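Local coordinates for protein 1-acyl-sn-glycerol-3-phosphate acyltransferase (Thermotoga maritima, PDB 5KYM) that catalyses acyl transfer to 1-acyl-sn-glycerol-3-phosphate (lysophosphatidic acid), giving phosphatidic acid, with its active site placed at the membrane by a two-helix motif, at residues 14-19 with 57-62; 62-67 with 94-99; 18-23 with 50-55; 40-45 with 118-123. All coordinates share one frame; numbering follows the deposited sequence.

Overall arrangement
Helix 2-34 runs out, the chain turns, and helix 38-59 returns beside it. Contacts 1 and 3 hold these two helices together as an antiparallel hairpin; both start from nearly the same part of helix 2-34, share Thr18 and Val19, and touch the same bound phospholipid molecule. Contact 4 leaves helix 38-59 nearer its N-terminal end and reaches the end of helix 114-120, so its loop crosses those of contacts 1 and 3. Contact 2 is nested inside the loop closed by contact 4, in series with contacts 1 and 3, and joins edge strand 64-67 to helix 89-96 within the alpha-beta domain. Of the four, only contact 4 links helix 38-59 to that domain.

Contact 1 (14-19 with 57-62); sequences YFIATV and FTWLFS. With HGX (1-heptadecanoyl-2-tridecanoyl-3-glycerol-phosphonyl choline), chain D.
Ile16 and Trp59, with Ala17 beside them, pack the antiparallel two-helix motif here; the contact is apolar, and no hydrogen bond crosses it. The CH-pi component comes from Ile16 CG2, which stands 3.6 Å from the centroid of the six-membered ring of Trp59 and 17° off the ring normal, so the methyl sits over the middle of one face. Its nearest ring atom is Trp59 CE2, 3.5 Å from Ile16 CG2. The first torsion of Ile16 (chi1 -71°) sets CG1 beside the backbone N and leaves CG2 as the branch that meets the indole. Van der Waals packing extends the contact to the far rim of the ring: Trp59 CZ3 is 3.7 Å from Ala17 CA and 4.0 Å from Ala17 CB, and the short side chain lets the indole come close to the helix backbone.

A bound phospholipid, whose pocket includes Phe15, Val19 and Trp59, borders the contact at the indole edge. Its ester carbonyl oxygen O11 lies in the indole plane, 3.6 Å from Trp59 NE1, while the end of the same acyl chain, C18, reaches Val19 CG1 at 3.8 Å and Phe15 CE2 at 3.9 Å.

Helix 38-59 finishes in a Schellman motif, with Phe61 at positive phi, and the path then turns through Ser62 toward strand 64-67. Around the contact, Tyr20 meets Trp59 edge-to-face, Leu60 packs on Phe13 of helix 2-34 and on Met88 and Phe202, and Phe57 and Ser62 rest against Leu194 of helix 191-194.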
# COMPACT_ATOMS: atom_id res chain seq x y z
N TYR A 14 10.73 2.78 -15.49
CA TYR A 14 11.19 1.43 -15.22
C TYR A 14 12.69 1.41 -15.04
O TYR A 14 13.20 0.69 -14.17
CB TYR A 14 10.71 0.42 -16.27
CG TYR A 14 9.23 0.09 -16.17
CD1 TYR A 14 8.70 -0.39 -14.97
CD2 TYR A 14 8.39 0.26 -17.23
CE1 TYR A 14 7.35 -0.70 -14.84
CE2 TYR A 14 7.05 -0.06 -17.16
CZ TYR A 14 6.51 -0.54 -15.96
OH TYR A 14 5.13 -0.80 -15.85
N PHE A 15 13.40 2.21 -15.81
CA PHE A 15 14.84 2.21 -15.71
C PHE A 15 15.26 2.67 -14.29
O PHE A 15 15.89 1.92 -13.54
CB PHE A 15 15.44 3.11 -16.76
CG PHE A 15 16.93 3.20 -16.66
CD1 PHE A 15 17.72 2.13 -17.04
CD2 PHE A 15 17.54 4.35 -16.17
CE1 PHE A 15 19.08 2.19 -16.94
CE2 PHE A 15 18.93 4.42 -16.06
CZ PHE A 15 19.68 3.33 -16.45
N ILE A 16 14.86 3.88 -13.93
CA ILE A 16 15.17 4.42 -12.64
C ILE A 16 14.67 3.55 -11.51
O ILE A 16 15.40 3.24 -10.60
CB ILE A 16 14.58 5.84 -12.48
CG1 ILE A 16 15.35 6.80 -13.36
CG2 ILE A 16 14.65 6.32 -11.02
CD1 ILE A 16 14.57 8.04 -13.67
N ALA A 17 13.41 3.16 -11.58
CA ALA A 17 12.83 2.28 -10.57
C ALA A 17 13.60 0.98 -10.38
O ALA A 17 13.69 0.49 -9.25
CB ALA A 17 11.40 1.96 -10.92
N THR A 18 14.14 0.42 -11.45
CA THR A 18 14.83 -0.85 -11.35
C THR A 18 16.23 -0.68 -10.79
O THR A 18 16.63 -1.35 -9.85
CB THR A 18 14.93 -1.52 -12.71
OG1 THR A 18 13.62 -1.64 -13.25
CG2 THR A 18 15.51 -2.91 -12.53
N VAL A 19 16.96 0.25 -11.36
CA VAL A 19 18.25 0.59 -10.79
C VAL A 19 18.12 1.02 -9.32
O VAL A 19 18.98 0.70 -8.52
CB VAL A 19 18.97 1.69 -11.58
CG1 VAL A 19 20.24 2.10 -10.87
CG2 VAL A 19 19.33 1.20 -12.97
N PHE A 57 6.51 8.60 -7.13
CA PHE A 57 5.56 9.45 -7.78
C PHE A 57 6.27 10.62 -8.43
O PHE A 57 5.80 11.11 -9.46
CB PHE A 57 4.41 9.85 -6.86
CG PHE A 57 3.55 8.71 -6.53
CD1 PHE A 57 3.95 7.80 -5.59
CD2 PHE A 57 2.40 8.48 -7.23
CE1 PHE A 57 3.21 6.66 -5.36
CE2 PHE A 57 1.65 7.32 -7.02
CZ PHE A 57 2.07 6.41 -6.07
N THR A 58 7.44 11.03 -7.92
CA THR A 58 8.18 12.11 -8.59
C THR A 58 8.75 11.63 -9.90
O THR A 58 8.66 12.33 -10.89
CB THR A 58 9.28 12.76 -7.76
OG1 THR A 58 10.46 11.99 -7.86
CG2 THR A 58 8.91 12.93 -6.35
N TRP A 59 9.25 10.41 -9.95
CA TRP A 59 9.65 9.87 -11.24
C TRP A 59 8.53 9.88 -12.32
O TRP A 59 8.81 9.82 -13.51
CB TRP A 59 10.20 8.48 -11.06
CG TRP A 59 11.22 8.40 -10.08
CD1 TRP A 59 12.06 9.36 -9.70
CD2 TRP A 59 11.56 7.26 -9.32
NE1 TRP A 59 12.92 8.92 -8.71
CE2 TRP A 59 12.63 7.61 -8.49
CE3 TRP A 59 11.05 5.96 -9.26
CZ2 TRP A 59 13.22 6.70 -7.60
CZ3 TRP A 59 11.63 5.05 -8.38
CH2 TRP A 59 12.68 5.42 -7.56
N LEU A 60 7.28 9.87 -11.88
CA LEU A 60 6.10 9.99 -12.77
C LEU A 60 5.57 11.42 -12.94
O LEU A 60 4.56 11.64 -13.65
CB LEU A 60 4.97 9.04 -12.30
CG LEU A 60 5.42 7.57 -12.30
CD1 LEU A 60 4.48 6.68 -11.55
CD2 LEU A 60 5.55 7.06 -13.71
N PHE A 61 6.25 12.40 -12.36
CA PHE A 61 5.76 13.80 -12.43
C PHE A 61 4.27 13.87 -12.05
O PHE A 61 3.47 14.50 -12.74
CB PHE A 61 6.01 14.40 -13.84
CG PHE A 61 7.44 14.25 -14.30
CD1 PHE A 61 8.40 15.14 -13.89
CD2 PHE A 61 7.84 13.16 -15.07
CE1 PHE A 61 9.72 14.96 -14.21
CE2 PHE A 61 9.15 12.96 -15.42
CZ PHE A 61 10.09 13.85 -14.97
N SER A 62 3.92 13.18 -10.95
CA SER A 62 2.56 13.04 -10.46
C SER A 62 2.49 13.51 -9.03
O SER A 62 3.28 13.00 -8.23
CB SER A 62 2.15 11.58 -10.56
OG SER A 62 1.93 11.19 -11.93
O11 HGX D . 15.19 11.00 -6.84
C11 HGX D . 16.28 10.43 -6.73
C12 HGX D . 16.54 9.09 -7.38
C13 HGX D . 17.98 8.90 -7.87
C14 HGX D . 18.16 7.54 -8.56
C15 HGX D . 19.20 7.59 -9.69
C16 HGX D . 19.37 6.31 -10.52
C17 HGX D . 19.94 6.62 -11.91
C18 HGX D . 20.53 5.43 -12.66
O3 HGX D . 17.37 11.03 -5.97
C3 HGX D . 17.21 11.70 -4.70
C2 HGX D . 17.82 13.12 -4.71
C1 HGX D . 16.84 14.24 -4.23
O3P HGX D . 15.42 13.99 -4.40
O2 HGX D . 18.39 13.43 -6.01
C31 HGX D . 19.85 13.22 -6.13
O31 HGX D . 20.54 14.14 -5.73
C32 HGX D . 20.51 11.95 -6.69
C33 HGX D . 20.86 11.95 -8.18
C34 HGX D . 21.74 10.76 -8.59
C35 HGX D . 21.72 10.49 -10.11
C36 HGX D . 23.06 10.08 -10.74
C37 HGX D . 23.01 9.68 -12.23
C38 HGX D . 24.42 9.61 -12.89
C39 HGX D . 24.54 8.87 -14.25
C40 HGX D . 25.92 8.96 -14.94
O1 HGX D . 14.56 15.66 -2.68
P1 HGX D . 14.27 14.30 -3.28
O4 HGX D . 14.20 13.13 -2.33
O5 HGX D . 12.84 14.33 -4.08
C4 HGX D . 11.87 15.40 -4.04
C5 HGX D . 10.96 15.28 -2.82

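Contact 2 (62-67 with 94-99); sequences SDVVVE and LGFVAT
Val64 and Val66, on the edge strand 64-67 of the mixed sheet in the acyltransferase domain, receive the ring of Phe96 from the C-terminal region of helix 89-96. The strand alternation puts both valines on the helix side, while the intervening Val65 points away. Val64 and Phe96 approach head-on from opposite directions. Val64 CG1 lies 3.4 Å from the ring centroid of Phe96, 11° off the normal, which is a CH-pi contact over the centre of the face; CB and CG2 of the same valine meet the outer end of the ring, with Val64 CB 3.4 Å from Phe96 CZ. Val66 comes in obliquely nearer the root of the ring, its CG2 3.5 Å from Phe96 CD1. Phe96 is set for this by chi1 -67°, which places CG beside its backbone N and anti to the carbonyl carbon, and sends the ring along the strand toward Val64.

The opposite face of the ring looks toward helix 38-59, where Lys54 makes a cation-pi contact with Phe96 and also bonds to the carbonyl of Gly95. Phe96 further packs on Leu209 of the adjoining strand 207-211.

No hydrogen bond joins the two segments. Adhesion therefore rests on dispersion and on the pi cloud of one ring, which takes valine C-H groups on one face and, probably strengthened by electrostatics, an ammonium group on the other.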
# COMPACT_ATOMS: atom_id res chain seq x y z
N SER A 62 3.92 13.18 -10.95
CA SER A 62 2.56 13.04 -10.46
C SER A 62 2.49 13.51 -9.03
O SER A 62 3.28 13.00 -8.23
CB SER A 62 2.15 11.58 -10.56
OG SER A 62 1.93 11.19 -11.93
N ASP A 63 1.61 14.50 -8.70
CA ASP A 63 1.68 15.12 -7.34
C ASP A 63 0.80 14.42 -6.37
O ASP A 63 -0.41 14.30 -6.61
CB ASP A 63 1.36 16.59 -7.34
CG ASP A 63 2.41 17.43 -8.04
OD1 ASP A 63 2.63 17.13 -9.22
OD2 ASP A 63 3.03 18.34 -7.45
N VAL A 64 1.34 13.96 -5.25
CA VAL A 64 0.53 13.27 -4.26
C VAL A 64 -0.06 14.31 -3.30
O VAL A 64 0.54 15.32 -3.07
CB VAL A 64 1.38 12.20 -3.55
CG1 VAL A 64 0.59 11.49 -2.46
CG2 VAL A 64 1.84 11.19 -4.54
N VAL A 65 -1.24 14.09 -2.76
CA VAL A 65 -1.81 15.03 -1.76
C VAL A 65 -2.54 14.20 -0.75
O VAL A 65 -3.41 13.42 -1.09
CB VAL A 65 -2.83 16.01 -2.40
CG1 VAL A 65 -3.53 16.86 -1.40
CG2 VAL A 65 -2.14 16.89 -3.40
N VAL A 66 -2.18 14.41 0.52
CA VAL A 66 -2.57 13.54 1.64
C VAL A 66 -3.40 14.31 2.63
O VAL A 66 -3.00 15.36 3.10
CB VAL A 66 -1.35 13.01 2.39
CG1 VAL A 66 -1.76 11.84 3.23
CG2 VAL A 66 -0.31 12.55 1.41
N GLU A 67 -4.54 13.80 2.99
CA GLU A 67 -5.17 14.36 4.16
C GLU A 67 -5.46 13.29 5.16
O GLU A 67 -5.68 12.14 4.86
CB GLU A 67 -6.36 15.15 3.74
CG GLU A 67 -7.42 14.30 3.17
CD GLU A 67 -8.64 15.09 2.87
OE1 GLU A 67 -9.35 15.47 3.86
OE2 GLU A 67 -8.85 15.28 1.65
N LEU A 94 2.94 2.97 1.04
CA LEU A 94 4.26 2.84 1.68
C LEU A 94 4.85 4.22 1.98
O LEU A 94 5.33 4.48 3.07
CB LEU A 94 5.23 2.04 0.82
CG LEU A 94 5.08 0.50 0.78
CD1 LEU A 94 6.00 -0.25 -0.17
CD2 LEU A 94 5.30 -0.02 2.17
N GLY A 95 4.76 5.10 1.00
CA GLY A 95 5.37 6.41 1.09
C GLY A 95 4.60 7.45 1.86
O GLY A 95 5.17 8.44 2.30
N PHE A 96 3.31 7.24 2.05
CA PHE A 96 2.46 8.28 2.61
C PHE A 96 1.55 7.86 3.73
O PHE A 96 0.78 8.67 4.22
CB PHE A 96 1.60 8.86 1.48
CG PHE A 96 2.39 9.60 0.44
CD1 PHE A 96 2.72 10.92 0.62
CD2 PHE A 96 2.78 8.98 -0.69
CE1 PHE A 96 3.44 11.61 -0.30
CE2 PHE A 96 3.50 9.68 -1.65
CZ PHE A 96 3.80 11.00 -1.45
N VAL A 97 1.58 6.60 4.14
CA VAL A 97 0.72 6.13 5.24
C VAL A 97 1.49 5.22 6.20
O VAL A 97 1.51 5.47 7.40
CB VAL A 97 -0.47 5.35 4.69
CG1 VAL A 97 -1.38 4.88 5.81
CG2 VAL A 97 -1.17 6.15 3.59
N ALA A 98 2.14 4.19 5.67
CA ALA A 98 2.70 3.14 6.48
C ALA A 98 3.63 2.19 5.74
O ALA A 98 3.31 1.78 4.65
CB ALA A 98 1.53 2.37 7.06
N THR A 99 4.75 1.83 6.34
CA THR A 99 5.62 0.87 5.74
C THR A 99 5.43 -0.45 6.38
O THR A 99 6.33 -0.98 7.06
CB THR A 99 7.10 1.25 5.79
OG1 THR A 99 7.53 1.48 7.12
CG2 THR A 99 7.30 2.48 5.07

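Contact 3 (18-23 with 50-55); sequences TVYIVF and EKFGKR. With HGX (1-heptadecanoyl-2-tridecanoyl-3-glycerol-phosphonyl choline), chain D; DD9 (nonane), chain F.
Tyr20 reaches across from segment 18-23 of helix 2-34 between Phe52 and Arg55, and meets each in a different way. Tyr20 and Phe52 slide past each other in opposite directions: their planes are 28° apart but the centroids stand 5.9 Å apart, so the rings barely overlap and Tyr20 CD1 meets Phe52 CD1 at 3.7 Å. Ile21 CD1 adds an oblique contact to the outer end of Phe52, 3.6 Å from CZ.

Arg55 crosses Tyr20 at about a right angle, the guanidinium 86° from the ring plane. Its NH1 lies near that plane, at the phenol edge, and gives Tyr20 OH a weak, bent hydrogen bond of 2.9 Å. The Arg55 chain, extended from CG to NE, carries the group on to the phospholipid, where NE donates to phosphate oxygen O4 at 3.1 Å and the lipid carbon C3 lies over one guanidinium face. Bound nonane follows Phe52, its C5 over one face. Tyr20 and Arg55 thus belong to the phospholipid pocket, Tyr20 and Phe52 to the nonane pocket.

The two segments run almost antiparallel, 174° between axes 11.9 Å apart, so side chains rather than backbones bridge this pair of the two-helix motif. Tyr24 meets Tyr20 from the next turn, and the far side of helix 38-59 faces helix 89-96.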
# COMPACT_ATOMS: atom_id res chain seq x y z
N THR A 18 14.14 0.42 -11.45
CA THR A 18 14.83 -0.85 -11.35
C THR A 18 16.23 -0.68 -10.79
O THR A 18 16.63 -1.35 -9.85
CB THR A 18 14.93 -1.52 -12.71
OG1 THR A 18 13.62 -1.64 -13.25
CG2 THR A 18 15.51 -2.91 -12.53
N VAL A 19 16.96 0.25 -11.36
CA VAL A 19 18.25 0.59 -10.79
C VAL A 19 18.12 1.02 -9.32
O VAL A 19 18.98 0.70 -8.52
CB VAL A 19 18.97 1.69 -11.58
CG1 VAL A 19 20.24 2.10 -10.87
CG2 VAL A 19 19.33 1.20 -12.97
N TYR A 20 17.06 1.74 -8.98
CA TYR A 20 16.93 2.25 -7.64
C TYR A 20 16.64 1.08 -6.69
O TYR A 20 17.38 0.89 -5.66
CB TYR A 20 15.89 3.35 -7.58
CG TYR A 20 15.76 4.08 -6.25
CD1 TYR A 20 15.04 3.53 -5.21
CD2 TYR A 20 16.27 5.34 -6.06
CE1 TYR A 20 14.88 4.19 -4.01
CE2 TYR A 20 16.10 6.02 -4.86
CZ TYR A 20 15.42 5.44 -3.81
OH TYR A 20 15.21 6.02 -2.53
N ILE A 21 15.63 0.25 -7.02
CA ILE A 21 15.27 -0.87 -6.13
C ILE A 21 16.41 -1.88 -6.00
O ILE A 21 16.68 -2.32 -4.92
CB ILE A 21 13.97 -1.57 -6.49
CG1 ILE A 21 12.80 -0.62 -6.34
CG2 ILE A 21 13.69 -2.70 -5.52
CD1 ILE A 21 11.49 -1.17 -6.94
N VAL A 22 17.10 -2.20 -7.07
CA VAL A 22 18.08 -3.29 -7.04
C VAL A 22 19.43 -2.81 -6.49
O VAL A 22 19.87 -3.31 -5.47
CB VAL A 22 18.17 -3.96 -8.45
CG1 VAL A 22 19.45 -4.73 -8.64
CG2 VAL A 22 16.93 -4.83 -8.71
N PHE A 23 20.04 -1.82 -7.11
CA PHE A 23 21.39 -1.42 -6.72
C PHE A 23 21.40 -0.51 -5.50
O PHE A 23 22.11 -0.77 -4.54
CB PHE A 23 22.17 -0.80 -7.89
CG PHE A 23 22.31 -1.73 -9.07
CD1 PHE A 23 21.31 -1.82 -10.02
CD2 PHE A 23 23.43 -2.50 -9.21
CE1 PHE A 23 21.39 -2.71 -11.09
CE2 PHE A 23 23.55 -3.39 -10.28
CZ PHE A 23 22.52 -3.49 -11.22
N GLU A 50 10.04 4.27 2.74
CA GLU A 50 9.11 5.38 2.72
C GLU A 50 9.59 6.39 1.62
O GLU A 50 8.80 6.83 0.78
CB GLU A 50 9.02 5.96 4.12
CG GLU A 50 8.34 7.33 4.20
CD GLU A 50 8.25 7.90 5.59
OE1 GLU A 50 9.20 7.71 6.36
OE2 GLU A 50 7.25 8.56 5.94
N LYS A 51 10.88 6.69 1.59
CA LYS A 51 11.41 7.63 0.60
C LYS A 51 11.17 7.10 -0.79
O LYS A 51 10.89 7.83 -1.68
CB LYS A 51 12.88 7.91 0.83
CG LYS A 51 13.11 8.60 2.17
CD LYS A 51 14.52 8.38 2.75
CE LYS A 51 15.51 9.34 2.14
NZ LYS A 51 16.82 8.76 1.87
N PHE A 52 11.27 5.80 -0.98
CA PHE A 52 10.98 5.19 -2.28
C PHE A 52 9.52 5.41 -2.67
O PHE A 52 9.22 5.87 -3.79
CB PHE A 52 11.35 3.71 -2.30
CG PHE A 52 10.80 2.98 -3.47
CD1 PHE A 52 11.39 3.12 -4.73
CD2 PHE A 52 9.67 2.15 -3.35
CE1 PHE A 52 10.82 2.46 -5.83
CE2 PHE A 52 9.15 1.48 -4.45
CZ PHE A 52 9.71 1.63 -5.67
N GLY A 53 8.63 5.11 -1.75
CA GLY A 53 7.20 5.34 -1.98
C GLY A 53 6.96 6.72 -2.60
O GLY A 53 6.35 6.86 -3.65
N LYS A 54 7.54 7.71 -1.96
CA LYS A 54 7.36 9.08 -2.34
C LYS A 54 8.03 9.37 -3.63
O LYS A 54 7.39 9.90 -4.54
CB LYS A 54 7.93 10.01 -1.26
CG LYS A 54 7.07 10.04 -0.01
CD LYS A 54 7.11 11.35 0.67
CE LYS A 54 6.52 11.29 2.00
NZ LYS A 54 7.35 10.35 2.83
N ARG A 55 9.31 9.06 -3.71
CA ARG A 55 10.11 9.34 -4.89
C ARG A 55 9.47 8.74 -6.13
O ARG A 55 9.51 9.34 -7.20
CB ARG A 55 11.53 8.81 -4.70
CG ARG A 55 12.35 9.65 -3.76
CD ARG A 55 13.81 9.28 -3.60
NE ARG A 55 14.50 10.10 -2.57
CZ ARG A 55 15.69 9.80 -2.03
NH1 ARG A 55 16.36 8.72 -2.40
NH2 ARG A 55 16.22 10.58 -1.10
O11 HGX D . 15.19 11.00 -6.84
C11 HGX D . 16.28 10.43 -6.73
C12 HGX D . 16.54 9.09 -7.38
C13 HGX D . 17.98 8.90 -7.87
C14 HGX D . 18.16 7.54 -8.56
C15 HGX D . 19.20 7.59 -9.69
C16 HGX D . 19.37 6.31 -10.52
C17 HGX D . 19.94 6.62 -11.91
C18 HGX D . 20.53 5.43 -12.66
O3 HGX D . 17.37 11.03 -5.97
C3 HGX D . 17.21 11.70 -4.70
C2 HGX D . 17.82 13.12 -4.71
C1 HGX D . 16.84 14.24 -4.23
O3P HGX D . 15.42 13.99 -4.40
O2 HGX D . 18.39 13.43 -6.01
C31 HGX D . 19.85 13.22 -6.13
O31 HGX D . 20.54 14.14 -5.73
C32 HGX D . 20.51 11.95 -6.69
C33 HGX D . 20.86 11.95 -8.18
C34 HGX D . 21.74 10.76 -8.59
C35 HGX D . 21.72 10.49 -10.11
C36 HGX D . 23.06 10.08 -10.74
C37 HGX D . 23.01 9.68 -12.23
C38 HGX D . 24.42 9.61 -12.89
C39 HGX D . 24.54 8.87 -14.25
C40 HGX D . 25.92 8.96 -14.94
O1 HGX D . 14.56 15.66 -2.68
P1 HGX D . 14.27 14.30 -3.28
O4 HGX D . 14.20 13.13 -2.33
O5 HGX D . 12.84 14.33 -4.08
C4 HGX D . 11.87 15.40 -4.04
C5 HGX D . 10.96 15.28 -2.82
C1 DD9 F . 15.91 2.01 -1.13
C2 DD9 F . 15.06 0.77 -0.93
C3 DD9 F . 13.80 0.91 -1.77
C4 DD9 F . 12.97 -0.36 -1.64
C5 DD9 F . 11.55 -0.10 -2.17
C6 DD9 F . 10.69 -1.32 -1.83
C7 DD9 F . 9.40 -1.47 -2.64
C8 DD9 F . 8.64 -2.68 -2.06
C9 DD9 F . 7.65 -3.28 -3.07

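Contact 4 (40-45 with 118-123); sequences KARKYV and IRYLNG
Val45 and Tyr120 form the tight half of this contact. They point at each other from opposite directions, and Val45 CG1 sits 3.5 Å from the centroid of the Tyr120 ring, 13° off the normal, as a CH-pi contact over one face. The remaining valine atoms follow the ring outward: CB of Val45 is 3.5 Å from Tyr120 CZ, and CG2 lies 3.4 Å from Tyr120 OH. Tyr120 gets there with CG anti to its backbone N (chi1 -163°), which swings the ring out from its own helix toward helix 38-59, until the hydroxyl rests 3.4 Å from Arg42 CA.

Arg42 makes the looser half, at the exposed margin. Its side chain, extended from CG to NE, passes the tyrosine obliquely, and the guanidinium lies nearly parallel to the ring, the planes 9° apart. The two groups are offset, however: NH1 approaches obliquely, 3.7 Å from Tyr120 CE1 on the side of the ring plane away from Val45, and no hydrogen bond forms across the segments.

Beyond the contact, Tyr120 also packs on Leu29 and Val45 on Ser32 of helix 2-34, while Leu121 turns to Leu46 and Ile49. Leu121 is the first residue to leave helical backbone angles, so Tyr120 is the last helical residue before the chain reverses through a Schellman motif, with Asn122 at positive phi as C-prime and Gly123 N bonded back to Ile118 O at 2.9 Å.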
# COMPACT_ATOMS: atom_id res chain seq x y z
N LYS A 40 18.12 1.32 15.25
CA LYS A 40 18.22 2.34 14.23
C LYS A 40 18.50 1.79 12.83
O LYS A 40 18.18 2.45 11.84
CB LYS A 40 19.19 3.44 14.60
CG LYS A 40 20.61 3.04 14.83
CD LYS A 40 21.41 4.28 15.22
CE LYS A 40 21.04 4.83 16.60
NZ LYS A 40 22.26 5.34 17.30
N ALA A 41 19.08 0.60 12.73
CA ALA A 41 19.15 -0.07 11.43
C ALA A 41 17.76 -0.23 10.88
O ALA A 41 17.51 0.01 9.72
CB ALA A 41 19.86 -1.40 11.52
N ARG A 42 16.83 -0.61 11.73
CA ARG A 42 15.45 -0.80 11.29
C ARG A 42 14.89 0.53 10.82
O ARG A 42 14.21 0.57 9.78
CB ARG A 42 14.59 -1.40 12.40
CG ARG A 42 13.33 -1.98 11.87
CD ARG A 42 12.24 -2.42 12.88
NE ARG A 42 11.02 -2.83 12.17
CZ ARG A 42 10.97 -3.77 11.18
NH1 ARG A 42 12.08 -4.42 10.72
NH2 ARG A 42 9.82 -4.03 10.58
N LYS A 43 15.18 1.60 11.57
CA LYS A 43 14.65 2.92 11.26
C LYS A 43 15.17 3.34 9.88
O LYS A 43 14.41 3.85 9.06
CB LYS A 43 15.04 3.97 12.30
CG LYS A 43 14.06 4.32 13.38
CD LYS A 43 14.69 5.15 14.52
CE LYS A 43 15.21 6.55 14.12
NZ LYS A 43 14.13 7.60 14.12
N TYR A 44 16.45 3.10 9.62
CA TYR A 44 17.10 3.48 8.38
C TYR A 44 16.45 2.79 7.22
O TYR A 44 16.05 3.45 6.29
CB TYR A 44 18.60 3.15 8.43
CG TYR A 44 19.31 3.16 7.12
CD1 TYR A 44 19.52 4.32 6.46
CD2 TYR A 44 19.82 1.99 6.58
CE1 TYR A 44 20.22 4.35 5.26
CE2 TYR A 44 20.51 2.00 5.37
CZ TYR A 44 20.69 3.19 4.70
OH TYR A 44 21.35 3.26 3.50
N VAL A 45 16.31 1.47 7.28
CA VAL A 45 15.75 0.73 6.15
C VAL A 45 14.31 1.18 5.92
O VAL A 45 13.91 1.41 4.76
CB VAL A 45 15.71 -0.80 6.36
CG1 VAL A 45 15.09 -1.49 5.12
CG2 VAL A 45 17.10 -1.35 6.60
N ILE A 118 9.88 -6.97 0.02
CA ILE A 118 8.65 -7.61 0.51
C ILE A 118 8.90 -8.39 1.77
O ILE A 118 8.11 -8.33 2.69
CB ILE A 118 8.01 -8.57 -0.51
CG1 ILE A 118 7.54 -7.80 -1.75
CG2 ILE A 118 6.86 -9.33 0.13
CD1 ILE A 118 6.88 -8.59 -2.85
N ARG A 119 9.98 -9.17 1.77
CA ARG A 119 10.42 -9.89 2.95
C ARG A 119 10.76 -8.95 4.08
O ARG A 119 10.29 -9.18 5.18
CB ARG A 119 11.62 -10.77 2.64
CG ARG A 119 11.26 -12.08 1.97
CD ARG A 119 12.34 -13.18 2.18
NE ARG A 119 13.47 -12.97 1.25
CZ ARG A 119 13.42 -13.18 -0.07
NH1 ARG A 119 12.31 -13.66 -0.68
NH2 ARG A 119 14.49 -12.90 -0.81
N TYR A 120 11.52 -7.87 3.84
CA TYR A 120 11.88 -6.97 4.93
C TYR A 120 10.64 -6.40 5.61
O TYR A 120 10.60 -6.32 6.83
CB TYR A 120 12.78 -5.82 4.48
CG TYR A 120 13.49 -5.13 5.64
CD1 TYR A 120 12.86 -4.18 6.38
CD2 TYR A 120 14.82 -5.42 5.95
CE1 TYR A 120 13.49 -3.54 7.44
CE2 TYR A 120 15.47 -4.78 6.98
CZ TYR A 120 14.80 -3.84 7.75
OH TYR A 120 15.38 -3.18 8.83
N LEU A 121 9.62 -6.05 4.82
CA LEU A 121 8.36 -5.54 5.36
C LEU A 121 7.49 -6.59 6.02
O LEU A 121 6.33 -6.30 6.35
CB LEU A 121 7.56 -4.83 4.26
CG LEU A 121 8.22 -3.53 3.78
CD1 LEU A 121 7.73 -3.15 2.39
CD2 LEU A 121 8.00 -2.39 4.80
N ASN A 122 8.04 -7.80 6.19
CA ASN A 122 7.34 -8.97 6.70
C ASN A 122 6.10 -9.34 5.92
O ASN A 122 5.18 -9.89 6.49
CB ASN A 122 6.99 -8.75 8.17
CG ASN A 122 7.94 -9.44 9.08
OD1 ASN A 122 7.57 -10.39 9.77
ND2 ASN A 122 9.17 -8.98 9.08
N GLY A 123 6.08 -9.10 4.62
CA GLY A 123 4.95 -9.51 3.76
C GLY A 123 4.62 -11.00 3.76
O GLY A 123 5.17 -11.75 4.50